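Side-chain contacts in probable AP endonuclease (African swine fever virus, PDB 6KI3), which probably cleaves DNA on the 5' side of apurinic or apyrimidinic sites with the help of zinc, and also has proofreading 3'-5' exonuclease and 3'-phosphatase activities: residues G116-L121 with M221-D226; L128-L133 with K165-R170; L181-A186 with R206-I211; I215-I220 with V263-R268. One frame throughout, in Å; residues are numbered along the deposited sequence.

Contact 1 of 4, residues G116-L121 with M221-D226; sequences GLVLHL and MFHLND. With ZN (zinc ion), chain J; ZN (zinc ion), chain K.
V118 and H223 face one another across the inside of a TIM barrel, projecting from the non-adjacent strands 116-120 and 220-227. The backbones are too far apart to pair directly: the CA atoms of V118 and M221 are 9.8 Å apart, so side chains alone bridge the interior.

The apolar part is small. V118 divides its two methyls between two partners. CG2 meets M221 SD at 4.1 Å, the two side chains passing obliquely, while CG1 lies 4.4 Å from CE1 of the H223 ring. M221 is well suited to this buried site, because its slender chain, set by chi1 (69°) and extended at chi2 (172°), carries a polarisable sulfur toward the valine. A short beta-branched residue such as V118 presents two methyls at once, one to the methionine sulfur and one to the histidine ring.

The metal part lies further along the same strands, at their C-terminal ends, where TIM barrels keep their active sites. H223 ND1 binds one zinc at 2.3 Å, with D184, E147, E276 and a DNA phosphate completing that site. H120 NE2 binds a second zinc at 2.1 Å, joined there by H83, E147 and a phosphate. E147 uses one carboxylate oxygen for each ion, and the two zincs lie about 3.2 Å apart. Histidine suits both places, since one ring nitrogen can take a metal while the other remains available for a different partner.

H223 exploits this fully: with ND1 on zinc, its NE2 is hydrogen-bonded to OE1 of Q48, which fixes the rotation of the ring.

Contact 2 of 4, residues L128-L133 with K165-R170; sequences LIVEGL and KELFLR
I129 and L167 form the tight heart of this helix-helix contact. The methyl CG2 of the isoleucine presses against L167 CD1 at 3.6 Å, the two side chains crossing at about a right angle, and I129 CB lies 4.0 Å from the same leucine methyl. L167 leaves its helix with CG opposite the backbone N (chi1 166°), a setting that carries CD1 over to the other helix even though its first bond does not aim there. Branched aliphatic residues fit such a buried seam because they present several methyls over a short reach.

V130 marks the change to the looser side. Its CG2 still touches L167 CD1 at 4.3 Å, but it also lies obliquely across the chain of R170, 3.9 Å from CG. An arginine serves well at this exposed margin: its methylenes, extended from CG to NE, cover the valine, while the guanidinium is carried onward past the apolar seam.

The segments of the two helices approach to 10.0 Å between axes at a crossing angle of -38°. Helices 126-134 and 161-174 are neighbours in the outer layer of the TIM barrel, following strands 116-120 and 143-147. F168, pointing away from this seam, packs inward on strand 179-184.

Contact 3 of 4, residues L181-A186 with R206-I211; sequences LCIDTA and RSLENI. With ZN (zinc ion), chain J.
No ring takes part where I183 and L208 meet; the flat group of these segments is the carboxylate of D184, on the strand that carries I183. Its two oxygens have different partners: OD2 binds a zinc ion at 2.1 Å, and OD1 accepts a hydrogen bond from N225 ND2 together with a weak one from A186 N, 3.2 Å away with an angle of 125° at the hydrogen. D184 sits at the N-cap position of helix 185-190, and the weak bond to A186 N is its capping bond. An aspartate suits this junction of strand and helix because its short side chain can ligate metal with one oxygen and cap with the other.

The contact itself is purely aliphatic. I183 and L208 reach for each other tip to tip, CD1 of the isoleucine meeting CD2 of the leucine at 3.7 Å. L208 turns its other methyl, CD1, toward L181 CD2 at a looser 4.3 Å. Its chi1 of 174° places CG trans to N and extends the forked end toward the strand, and one fork thus serves two strand residues spaced two apart.

L181 and I183 point outward from the barrel wall, whereas D184 belongs to its metal site. L208 packs helix 198-209 against strand 179-184; M161 of helix 161-174 and Y265 of helix 258-269 also pack against this leucine, in the layer between sheet and helices.

Contact 4 of 4, residues I215-I220 with V263-R268; sequences IPPSHI and VEYITR
P217 lies in a short 3-10 turn and I220 begins strand 220-227, so that the backbone brings both round to face helix 258-269 while the nearest CA atoms, those of P217 and I266, stay 9.0 Å apart. Y265 spans that gap. Its ring is directed back from the main-chain nitrogen (chi1 170°), which swings the phenol end over to the turn, where OH comes to 3.3 Å from P217 CB and 3.4 Å from I220 CD1. The isoleucine crosses the tyrosine at about a right angle, its CG2 lying near the ring plane at the edge, 4.5 Å from CE1; P217 comes in obliquely.

In this TIM barrel the turn is the entry to a strand, and the tyrosine belongs to an outer helix, so the ring lies in the layer between them, with F222 and L208 packing on it too. Proline suits the rigid turn, whose backbone is fastened by H219 N to P216 O at 2.9 Å, and isoleucine suits the buried strand start.

On the far side of the turn from the tyrosine, S218 OG is hydrogen-bonded to H219 ND1 (3.0 Å), in the plane of the imidazole. On the helix, T267 OG1 and T267 N both donate to V263 O, from opposite faces of its carbonyl plane.

How the contacts relate
All four contacts belong to one TIM barrel. Contact 1 spans the interior, close to the centre of the chain; contacts 2, 3 and 4 lie in the surrounding layer. Along the chain, contacts 2 and 3 are nested within the loop closed by contact 1, while contact 4 interleaves with it. Contacts 3 and 4 are neighbours, their centres about 8 Å apart, whereas contacts 2 and 4 are about 21 Å apart. Contacts 1 and 3 share a zinc ion, and their strands 220-227 and 179-184 are neighbours in the sheet. F222 and L224 of contact 1 pack on I266 of contact 4, and L121 on I129 and L167 of contact 2, so the strands that carry the zinc ligands are packed against the helix layer on their outer side.

Contact 1 of 4, residues G116-L121 with M221-D226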
loop_
_atom_site.group_PDB
_atom_site.type_symbol
_atom_site.label_atom_id
_atom_site.label_comp_id
_atom_site.label_asym_id
_atom_site.label_seq_id
_atom_site.Cartn_x
_atom_site.Cartn_y
_atom_site.Cartn_z
ATOM N N GLY A 116 -8.147 -5.307 3.490
ATOM C CA GLY A 116 -7.913 -4.101 4.262
ATOM C C GLY A 116 -8.209 -2.846 3.474
ATOM O O GLY A 116 -8.549 -2.887 2.289
ATOM N N LEU A 117 -8.069 -1.714 4.166
ATOM C CA LEU A 117 -8.277 -0.393 3.589
ATOM C C LEU A 117 -7.132 0.516 4.007
ATOM O O LEU A 117 -6.858 0.663 5.203
ATOM C CB LEU A 117 -9.616 0.208 4.032
ATOM C CG LEU A 117 -10.026 1.520 3.362
ATOM C CD1 LEU A 117 -10.417 1.287 1.910
ATOM C CD2 LEU A 117 -11.159 2.189 4.126
ATOM N N VAL A 118 -6.469 1.124 3.027
ATOM C CA VAL A 118 -5.329 1.996 3.283
ATOM C C VAL A 118 -5.821 3.424 3.469
ATOM O O VAL A 118 -6.524 3.968 2.608
ATOM C CB VAL A 118 -4.305 1.915 2.139
ATOM C CG1 VAL A 118 -3.122 2.829 2.423
ATOM C CG2 VAL A 118 -3.842 0.480 1.938
ATOM N N LEU A 119 -5.453 4.033 4.592
ATOM C CA LEU A 119 -5.712 5.439 4.852
ATOM C C LEU A 119 -4.389 6.166 5.045
ATOM O O LEU A 119 -3.423 5.603 5.568
ATOM C CB LEU A 119 -6.602 5.635 6.088
ATOM C CG LEU A 119 -8.005 5.024 6.031
ATOM C CD1 LEU A 119 -8.844 5.478 7.218
ATOM C CD2 LEU A 119 -8.691 5.367 4.719
ATOM N N HIS A 120 -4.351 7.424 4.614
ATOM C CA HIS A 120 -3.136 8.223 4.679
ATOM C C HIS A 120 -3.035 8.925 6.025
ATOM O O HIS A 120 -3.967 9.616 6.446
ATOM C CB HIS A 120 -3.104 9.251 3.549
ATOM C CG HIS A 120 -2.770 8.664 2.215
ATOM N ND1 HIS A 120 -2.663 9.425 1.071
ATOM C CD2 HIS A 120 -2.516 7.388 1.842
ATOM C CE1 HIS A 120 -2.359 8.643 0.052
ATOM N NE2 HIS A 120 -2.264 7.401 0.493
ATOM N N LEU A 121 -1.900 8.741 6.695
ATOM C CA LEU A 121 -1.638 9.466 7.927
ATOM C C LEU A 121 -1.487 10.953 7.638
ATOM O O LEU A 121 -0.937 11.350 6.609
ATOM C CB LEU A 121 -0.375 8.935 8.602
ATOM C CG LEU A 121 -0.466 7.563 9.269
ATOM C CD1 LEU A 121 0.911 7.101 9.712
ATOM C CD2 LEU A 121 -1.421 7.617 10.451
ATOM N N MET A 221 2.087 -4.115 5.801
ATOM C CA MET A 221 2.126 -4.263 4.354
ATOM C C MET A 221 3.056 -3.205 3.776
ATOM O O MET A 221 3.438 -2.247 4.453
ATOM C CB MET A 221 0.727 -4.147 3.731
ATOM C CG MET A 221 0.134 -2.753 3.797
ATOM S SD MET A 221 -1.397 -2.620 2.858
ATOM C CE MET A 221 -0.778 -2.746 1.182
ATOM N N PHE A 222 3.417 -3.375 2.505
ATOM C CA PHE A 222 4.433 -2.537 1.883
ATOM C C PHE A 222 3.984 -2.025 0.523
ATOM O O PHE A 222 3.335 -2.742 -0.245
ATOM C CB PHE A 222 5.751 -3.297 1.722
ATOM C CG PHE A 222 6.519 -3.441 2.997
ATOM C CD1 PHE A 222 6.298 -4.519 3.834
ATOM C CD2 PHE A 222 7.460 -2.492 3.362
ATOM C CE1 PHE A 222 7.003 -4.650 5.010
ATOM C CE2 PHE A 222 8.170 -2.618 4.539
ATOM C CZ PHE A 222 7.941 -3.700 5.364
ATOM N N HIS A 223 4.346 -0.776 0.241
ATOM C CA HIS A 223 4.284 -0.196 -1.096
ATOM C C HIS A 223 5.719 -0.074 -1.597
ATOM O O HIS A 223 6.472 0.784 -1.126
ATOM C CB HIS A 223 3.590 1.164 -1.080
ATOM C CG HIS A 223 2.114 1.092 -0.840
ATOM N ND1 HIS A 223 1.361 2.199 -0.511
ATOM C CD2 HIS A 223 1.251 0.051 -0.889
ATOM C CE1 HIS A 223 0.098 1.841 -0.364
ATOM N NE2 HIS A 223 0.005 0.543 -0.587
ATOM N N LEU A 224 6.099 -0.939 -2.536
ATOM C CA LEU A 224 7.465 -0.968 -3.063
ATOM C C LEU A 224 7.562 0.037 -4.202
ATOM O O LEU A 224 7.304 -0.279 -5.364
ATOM C CB LEU A 224 7.840 -2.373 -3.520
ATOM C CG LEU A 224 7.847 -3.460 -2.445
ATOM C CD1 LEU A 224 8.462 -4.744 -2.983
ATOM C CD2 LEU A 224 8.584 -2.985 -1.202
ATOM N N ASN A 225 7.951 1.265 -3.865
ATOM C CA ASN A 225 8.035 2.351 -4.832
ATOM C C ASN A 225 9.396 3.019 -4.742
ATOM O O ASN A 225 9.828 3.414 -3.653
ATOM C CB ASN A 225 6.936 3.394 -4.600
ATOM C CG ASN A 225 5.544 2.804 -4.660
ATOM O OD1 ASN A 225 5.276 1.888 -5.438
ATOM N ND2 ASN A 225 4.644 3.331 -3.837
ATOM N N ASP A 226 10.068 3.140 -5.882
ATOM C CA ASP A 226 11.194 4.050 -5.984
ATOM C C ASP A 226 10.669 5.478 -6.105
ATOM O O ASP A 226 9.493 5.708 -6.402
ATOM C CB ASP A 226 12.074 3.689 -7.182
ATOM C CG ASP A 226 13.521 4.106 -6.994
ATOM O OD1 ASP A 226 13.760 5.196 -6.435
ATOM O OD2 ASP A 226 14.419 3.341 -7.407
HETATM ZN ZN ZN J . 1.329 4.362 -1.396
HETATM ZN ZN ZN K . -1.428 5.779 -0.618
#

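Contact 2 of 4, residues L128-L133 with K165-R170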
loop_
_atom_site.group_PDB
_atom_site.type_symbol
_atom_site.label_atom_id
_atom_site.label_comp_id
_atom_site.label_asym_id
_atom_site.label_seq_id
_atom_site.Cartn_x
_atom_site.Cartn_y
_atom_site.Cartn_z
ATOM N N LEU A 128 -4.393 13.347 17.955
ATOM C CA LEU A 128 -5.465 13.628 17.006
ATOM C C LEU A 128 -5.673 12.471 16.037
ATOM O O LEU A 128 -6.790 12.270 15.546
ATOM C CB LEU A 128 -5.166 14.918 16.241
ATOM N N ILE A 129 -4.617 11.702 15.752
ATOM C CA ILE A 129 -4.752 10.542 14.874
ATOM C C ILE A 129 -5.648 9.492 15.519
ATOM O O ILE A 129 -6.629 9.034 14.921
ATOM C CB ILE A 129 -3.369 9.959 14.534
ATOM C CG1 ILE A 129 -2.574 10.923 13.653
ATOM C CG2 ILE A 129 -3.518 8.610 13.847
ATOM C CD1 ILE A 129 -2.990 10.903 12.198
ATOM N N VAL A 130 -5.319 9.095 16.751
ATOM C CA VAL A 130 -6.096 8.067 17.436
ATOM C C VAL A 130 -7.511 8.559 17.731
ATOM O O VAL A 130 -8.450 7.756 17.804
ATOM C CB VAL A 130 -5.367 7.620 18.718
ATOM C CG1 VAL A 130 -6.102 6.466 19.387
ATOM C CG2 VAL A 130 -3.934 7.222 18.399
ATOM N N GLU A 131 -7.695 9.871 17.895
ATOM C CA GLU A 131 -9.036 10.408 18.112
ATOM C C GLU A 131 -9.933 10.141 16.910
ATOM O O GLU A 131 -11.028 9.582 17.049
ATOM C CB GLU A 131 -8.964 11.905 18.402
ATOM C CG GLU A 131 -10.320 12.581 18.452
ATOM C CD GLU A 131 -10.225 14.069 18.742
ATOM O OE1 GLU A 131 -9.835 14.437 19.869
ATOM O OE2 GLU A 131 -10.523 14.882 17.842
ATOM N N GLY A 132 -9.483 10.533 15.717
ATOM C CA GLY A 132 -10.256 10.258 14.519
ATOM C C GLY A 132 -10.435 8.775 14.258
ATOM O O GLY A 132 -11.465 8.354 13.725
ATOM N N LEU A 133 -9.440 7.964 14.631
ATOM C CA LEU A 133 -9.558 6.520 14.457
ATOM C C LEU A 133 -10.632 5.937 15.364
ATOM O O LEU A 133 -11.359 5.021 14.963
ATOM C CB LEU A 133 -8.212 5.845 14.727
ATOM C CG LEU A 133 -7.164 5.927 13.618
ATOM C CD1 LEU A 133 -5.912 5.158 14.011
ATOM C CD2 LEU A 133 -7.734 5.399 12.311
ATOM N N LYS A 165 6.718 4.248 16.478
ATOM C CA LYS A 165 6.496 3.568 17.752
ATOM C C LYS A 165 5.593 4.385 18.666
ATOM O O LYS A 165 4.748 3.827 19.377
ATOM C CB LYS A 165 7.832 3.280 18.437
ATOM N N GLU A 166 5.736 5.685 18.637
ATOM C CA GLU A 166 4.915 6.527 19.451
ATOM C C GLU A 166 3.459 6.413 19.057
ATOM O O GLU A 166 2.618 6.235 19.908
ATOM C CB GLU A 166 5.389 7.976 19.364
ATOM C CG GLU A 166 4.546 8.967 20.137
ATOM C CD GLU A 166 4.810 10.433 19.847
ATOM O OE1 GLU A 166 3.960 11.209 20.252
ATOM O OE2 GLU A 166 5.810 10.832 19.232
ATOM N N LEU A 167 3.172 6.428 17.762
ATOM C CA LEU A 167 1.795 6.385 17.281
ATOM C C LEU A 167 1.116 5.074 17.658
ATOM O O LEU A 167 0.033 5.072 18.256
ATOM C CB LEU A 167 1.764 6.585 15.766
ATOM C CG LEU A 167 0.437 6.239 15.085
ATOM C CD1 LEU A 167 -0.672 7.163 15.563
ATOM C CD2 LEU A 167 0.573 6.291 13.571
ATOM N N PHE A 168 1.736 3.945 17.314
ATOM C CA PHE A 168 1.080 2.659 17.509
ATOM C C PHE A 168 0.980 2.263 18.976
ATOM O O PHE A 168 0.119 1.449 19.322
ATOM C CB PHE A 168 1.806 1.576 16.709
ATOM C CG PHE A 168 1.321 1.450 15.294
ATOM C CD1 PHE A 168 1.806 2.285 14.300
ATOM C CD2 PHE A 168 0.368 0.502 14.958
ATOM C CE1 PHE A 168 1.355 2.172 12.998
ATOM C CE2 PHE A 168 -0.087 0.384 13.659
ATOM C CZ PHE A 168 0.406 1.220 12.678
ATOM N N LEU A 169 1.837 2.806 19.845
ATOM C CA LEU A 169 1.678 2.542 21.272
ATOM C C LEU A 169 0.471 3.284 21.827
ATOM O O LEU A 169 -0.287 2.735 22.636
ATOM C CB LEU A 169 2.945 2.925 22.034
ATOM C CG LEU A 169 2.946 2.519 23.510
ATOM C CD1 LEU A 169 4.125 1.612 23.825
ATOM C CD2 LEU A 169 2.952 3.748 24.405
ATOM N N ARG A 170 0.275 4.533 21.401
ATOM C CA ARG A 170 -0.955 5.240 21.731
ATOM C C ARG A 170 -2.168 4.529 21.147
ATOM O O ARG A 170 -3.268 4.614 21.705
ATOM C CB ARG A 170 -0.876 6.680 21.225
ATOM C CG ARG A 170 -1.961 7.589 21.761
ATOM C CD ARG A 170 -1.673 9.037 21.417
ATOM N NE ARG A 170 -2.602 9.943 22.082
ATOM C CZ ARG A 170 -2.410 10.450 23.295
ATOM N NH1 ARG A 170 -1.320 10.137 23.981
ATOM N NH2 ARG A 170 -3.310 11.268 23.824
#

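Contact 3 of 4, residues L181-A186 with R206-I211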
loop_
_atom_site.group_PDB
_atom_site.type_symbol
_atom_site.label_atom_id
_atom_site.label_comp_id
_atom_site.label_asym_id
_atom_site.label_seq_id
_atom_site.Cartn_x
_atom_site.Cartn_y
_atom_site.Cartn_z
ATOM N N LEU A 181 -0.121 -1.239 9.589
ATOM C CA LEU A 181 0.835 -0.258 9.094
ATOM C C LEU A 181 1.150 -0.552 7.636
ATOM O O LEU A 181 1.402 -1.706 7.272
ATOM C CB LEU A 181 2.121 -0.275 9.927
ATOM C CG LEU A 181 3.324 0.473 9.349
ATOM C CD1 LEU A 181 3.066 1.971 9.317
ATOM C CD2 LEU A 181 4.587 0.159 10.139
ATOM N N CYS A 182 1.131 0.488 6.809
ATOM C CA CYS A 182 1.547 0.401 5.415
ATOM C C CYS A 182 2.790 1.259 5.234
ATOM O O CYS A 182 2.744 2.477 5.435
ATOM C CB CYS A 182 0.434 0.854 4.471
ATOM S SG CYS A 182 0.871 0.733 2.721
ATOM N N ILE A 183 3.896 0.625 4.862
ATOM C CA ILE A 183 5.175 1.303 4.697
ATOM C C ILE A 183 5.375 1.563 3.211
ATOM O O ILE A 183 5.634 0.636 2.436
ATOM C CB ILE A 183 6.329 0.480 5.283
ATOM C CG1 ILE A 183 6.135 0.293 6.788
ATOM C CG2 ILE A 183 7.665 1.151 4.998
ATOM C CD1 ILE A 183 7.160 -0.618 7.420
ATOM N N ASP A 184 5.249 2.825 2.808
ATOM C CA ASP A 184 5.516 3.247 1.439
ATOM C C ASP A 184 6.951 3.760 1.389
ATOM O O ASP A 184 7.266 4.803 1.973
ATOM C CB ASP A 184 4.520 4.315 0.989
ATOM C CG ASP A 184 4.521 4.519 -0.515
ATOM O OD1 ASP A 184 5.615 4.610 -1.111
ATOM O OD2 ASP A 184 3.422 4.583 -1.107
ATOM N N THR A 185 7.819 3.023 0.691
ATOM C CA THR A 185 9.243 3.346 0.690
ATOM C C THR A 185 9.511 4.704 0.050
ATOM O O THR A 185 10.394 5.445 0.496
ATOM C CB THR A 185 10.032 2.251 -0.030
ATOM O OG1 THR A 185 9.524 2.089 -1.362
ATOM C CG2 THR A 185 9.912 0.931 0.717
ATOM N N ALA A 186 8.761 5.048 -1.000
ATOM C CA ALA A 186 8.921 6.354 -1.628
ATOM C C ALA A 186 8.533 7.495 -0.698
ATOM O O ALA A 186 9.020 8.617 -0.877
ATOM C CB ALA A 186 8.091 6.431 -2.911
ATOM N N ARG A 206 15.437 -3.230 11.099
ATOM C CA ARG A 206 15.710 -3.865 12.385
ATOM C C ARG A 206 15.016 -3.122 13.517
ATOM O O ARG A 206 14.459 -3.745 14.430
ATOM C CB ARG A 206 17.217 -3.937 12.631
ATOM N N SER A 207 15.037 -1.786 13.477
ATOM C CA SER A 207 14.300 -1.005 14.463
ATOM C C SER A 207 12.800 -1.246 14.353
ATOM O O SER A 207 12.071 -1.089 15.339
ATOM C CB SER A 207 14.614 0.481 14.297
ATOM O OG SER A 207 14.241 0.936 13.007
ATOM N N LEU A 208 12.324 -1.626 13.165
ATOM C CA LEU A 208 10.916 -1.972 13.005
ATOM C C LEU A 208 10.586 -3.271 13.727
ATOM O O LEU A 208 9.594 -3.351 14.462
ATOM C CB LEU A 208 10.567 -2.081 11.520
ATOM C CG LEU A 208 9.153 -2.585 11.226
ATOM C CD1 LEU A 208 8.115 -1.607 11.758
ATOM C CD2 LEU A 208 8.961 -2.828 9.738
ATOM N N GLU A 209 11.406 -4.306 13.526
ATOM C CA GLU A 209 11.165 -5.572 14.208
ATOM C C GLU A 209 11.325 -5.433 15.715
ATOM O O GLU A 209 10.684 -6.165 16.477
ATOM C CB GLU A 209 12.108 -6.650 13.671
ATOM C CG GLU A 209 12.096 -6.785 12.158
ATOM C CD GLU A 209 11.768 -8.192 11.702
ATOM O OE1 GLU A 209 10.701 -8.711 12.090
ATOM O OE2 GLU A 209 12.579 -8.779 10.953
ATOM N N ASN A 210 12.162 -4.497 16.166
ATOM C CA ASN A 210 12.363 -4.282 17.595
ATOM C C ASN A 210 11.149 -3.674 18.288
ATOM O O ASN A 210 11.193 -3.490 19.509
ATOM C CB ASN A 210 13.588 -3.393 17.829
ATOM C CG ASN A 210 14.896 -4.131 17.608
ATOM O OD1 ASN A 210 14.930 -5.361 17.560
ATOM N ND2 ASN A 210 15.984 -3.380 17.479
ATOM N N ILE A 211 10.083 -3.352 17.556
ATOM C CA ILE A 211 8.849 -2.872 18.167
ATOM C C ILE A 211 7.688 -3.732 17.685
ATOM O O ILE A 211 6.553 -3.257 17.564
ATOM C CB ILE A 211 8.607 -1.378 17.868
ATOM C CG1 ILE A 211 8.446 -1.134 16.367
ATOM C CG2 ILE A 211 9.745 -0.531 18.418
ATOM C CD1 ILE A 211 8.010 0.274 16.031
HETATM ZN ZN ZN J . 1.329 4.362 -1.396
#

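Contact 4 of 4, residues I215-I220 with V263-R268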
loop_
_atom_site.group_PDB
_atom_site.type_symbol
_atom_site.label_atom_id
_atom_site.label_comp_id
_atom_site.label_asym_id
_atom_site.label_seq_id
_atom_site.Cartn_x
_atom_site.Cartn_y
_atom_site.Cartn_z
ATOM N N ILE A 215 3.545 -3.094 16.817
ATOM C CA ILE A 215 3.058 -3.269 15.452
ATOM C C ILE A 215 3.660 -4.563 14.912
ATOM O O ILE A 215 4.784 -4.565 14.384
ATOM C CB ILE A 215 3.383 -2.044 14.576
ATOM C CG1 ILE A 215 3.083 -2.327 13.099
ATOM C CG2 ILE A 215 4.820 -1.561 14.799
ATOM C CD1 ILE A 215 1.629 -2.638 12.819
ATOM N N PRO A 216 2.966 -5.693 15.049
ATOM C CA PRO A 216 3.543 -6.961 14.617
ATOM C C PRO A 216 3.591 -7.047 13.102
ATOM O O PRO A 216 2.771 -6.425 12.404
ATOM C CB PRO A 216 2.588 -8.010 15.209
ATOM C CG PRO A 216 1.292 -7.288 15.358
ATOM C CD PRO A 216 1.652 -5.870 15.695
ATOM N N PRO A 217 4.533 -7.811 12.544
ATOM C CA PRO A 217 4.624 -7.918 11.079
ATOM C C PRO A 217 3.410 -8.563 10.435
ATOM O O PRO A 217 3.241 -8.447 9.215
ATOM C CB PRO A 217 5.888 -8.763 10.865
ATOM C CG PRO A 217 6.071 -9.503 12.152
ATOM C CD PRO A 217 5.588 -8.581 13.225
ATOM N N SER A 218 2.560 -9.241 11.208
ATOM C CA SER A 218 1.313 -9.754 10.654
ATOM C C SER A 218 0.390 -8.631 10.205
ATOM O O SER A 218 -0.467 -8.853 9.341
ATOM C CB SER A 218 0.604 -10.636 11.682
ATOM O OG SER A 218 0.264 -9.889 12.838
ATOM N N HIS A 219 0.548 -7.434 10.768
ATOM C CA HIS A 219 -0.252 -6.265 10.422
ATOM C C HIS A 219 0.580 -5.211 9.698
ATOM O O HIS A 219 0.386 -4.008 9.883
ATOM C CB HIS A 219 -0.895 -5.663 11.670
ATOM C CG HIS A 219 -2.028 -6.472 12.218
ATOM N ND1 HIS A 219 -1.877 -7.773 12.646
ATOM C CD2 HIS A 219 -3.332 -6.162 12.411
ATOM C CE1 HIS A 219 -3.038 -8.231 13.077
ATOM N NE2 HIS A 219 -3.938 -7.273 12.945
ATOM N N ILE A 220 1.522 -5.649 8.865
ATOM C CA ILE A 220 2.400 -4.751 8.123
ATOM C C ILE A 220 2.335 -5.115 6.646
ATOM O O ILE A 220 2.501 -6.285 6.283
ATOM C CB ILE A 220 3.853 -4.816 8.632
ATOM C CG1 ILE A 220 3.947 -4.272 10.060
ATOM C CG2 ILE A 220 4.777 -4.043 7.706
ATOM C CD1 ILE A 220 5.361 -4.236 10.613
ATOM N N VAL A 263 12.920 -6.767 0.445
ATOM C CA VAL A 263 12.385 -8.006 -0.110
ATOM C C VAL A 263 12.613 -9.166 0.853
ATOM O O VAL A 263 11.761 -10.052 0.991
ATOM C CB VAL A 263 13.006 -8.279 -1.493
ATOM C CG1 VAL A 263 12.563 -9.633 -2.027
ATOM C CG2 VAL A 263 12.630 -7.173 -2.465
ATOM N N GLU A 264 13.755 -9.173 1.543
ATOM C CA GLU A 264 14.044 -10.252 2.483
ATOM C C GLU A 264 13.118 -10.200 3.692
ATOM O O GLU A 264 12.677 -11.244 4.187
ATOM C CB GLU A 264 15.508 -10.192 2.919
ATOM C CG GLU A 264 16.495 -10.642 1.850
ATOM C CD GLU A 264 17.939 -10.539 2.309
ATOM O OE1 GLU A 264 18.249 -9.619 3.096
ATOM O OE2 GLU A 264 18.761 -11.381 1.890
ATOM N N TYR A 265 12.814 -8.997 4.188
ATOM C CA TYR A 265 11.874 -8.878 5.298
ATOM C C TYR A 265 10.466 -9.267 4.867
ATOM O O TYR A 265 9.747 -9.942 5.614
ATOM C CB TYR A 265 11.896 -7.454 5.856
ATOM C CG TYR A 265 10.795 -7.156 6.852
ATOM C CD1 TYR A 265 9.559 -6.680 6.433
ATOM C CD2 TYR A 265 10.994 -7.341 8.213
ATOM C CE1 TYR A 265 8.554 -6.409 7.337
ATOM C CE2 TYR A 265 9.992 -7.066 9.125
ATOM C CZ TYR A 265 8.775 -6.601 8.680
ATOM O OH TYR A 265 7.771 -6.327 9.578
ATOM N N ILE A 266 10.053 -8.839 3.673
ATOM C CA ILE A 266 8.737 -9.207 3.158
ATOM C C ILE A 266 8.640 -10.718 2.986
ATOM O O ILE A 266 7.593 -11.324 3.243
ATOM C CB ILE A 266 8.460 -8.462 1.839
ATOM C CG1 ILE A 266 8.261 -6.969 2.105
ATOM C CG2 ILE A 266 7.249 -9.044 1.125
ATOM C CD1 ILE A 266 8.242 -6.127 0.851
ATOM N N THR A 267 9.737 -11.352 2.566
ATOM C CA THR A 267 9.744 -12.803 2.407
ATOM C C THR A 267 9.627 -13.511 3.752
ATOM O O THR A 267 8.748 -14.358 3.944
ATOM C CB THR A 267 11.017 -13.239 1.679
ATOM O OG1 THR A 267 10.946 -12.840 0.304
ATOM C CG2 THR A 267 11.189 -14.747 1.754
ATOM N N ARG A 268 10.502 -13.166 4.699
ATOM C CA ARG A 268 10.539 -13.848 5.987
ATOM C C ARG A 268 9.293 -13.613 6.829
ATOM O O ARG A 268 9.092 -14.331 7.814
ATOM C CB ARG A 268 11.776 -13.413 6.778
#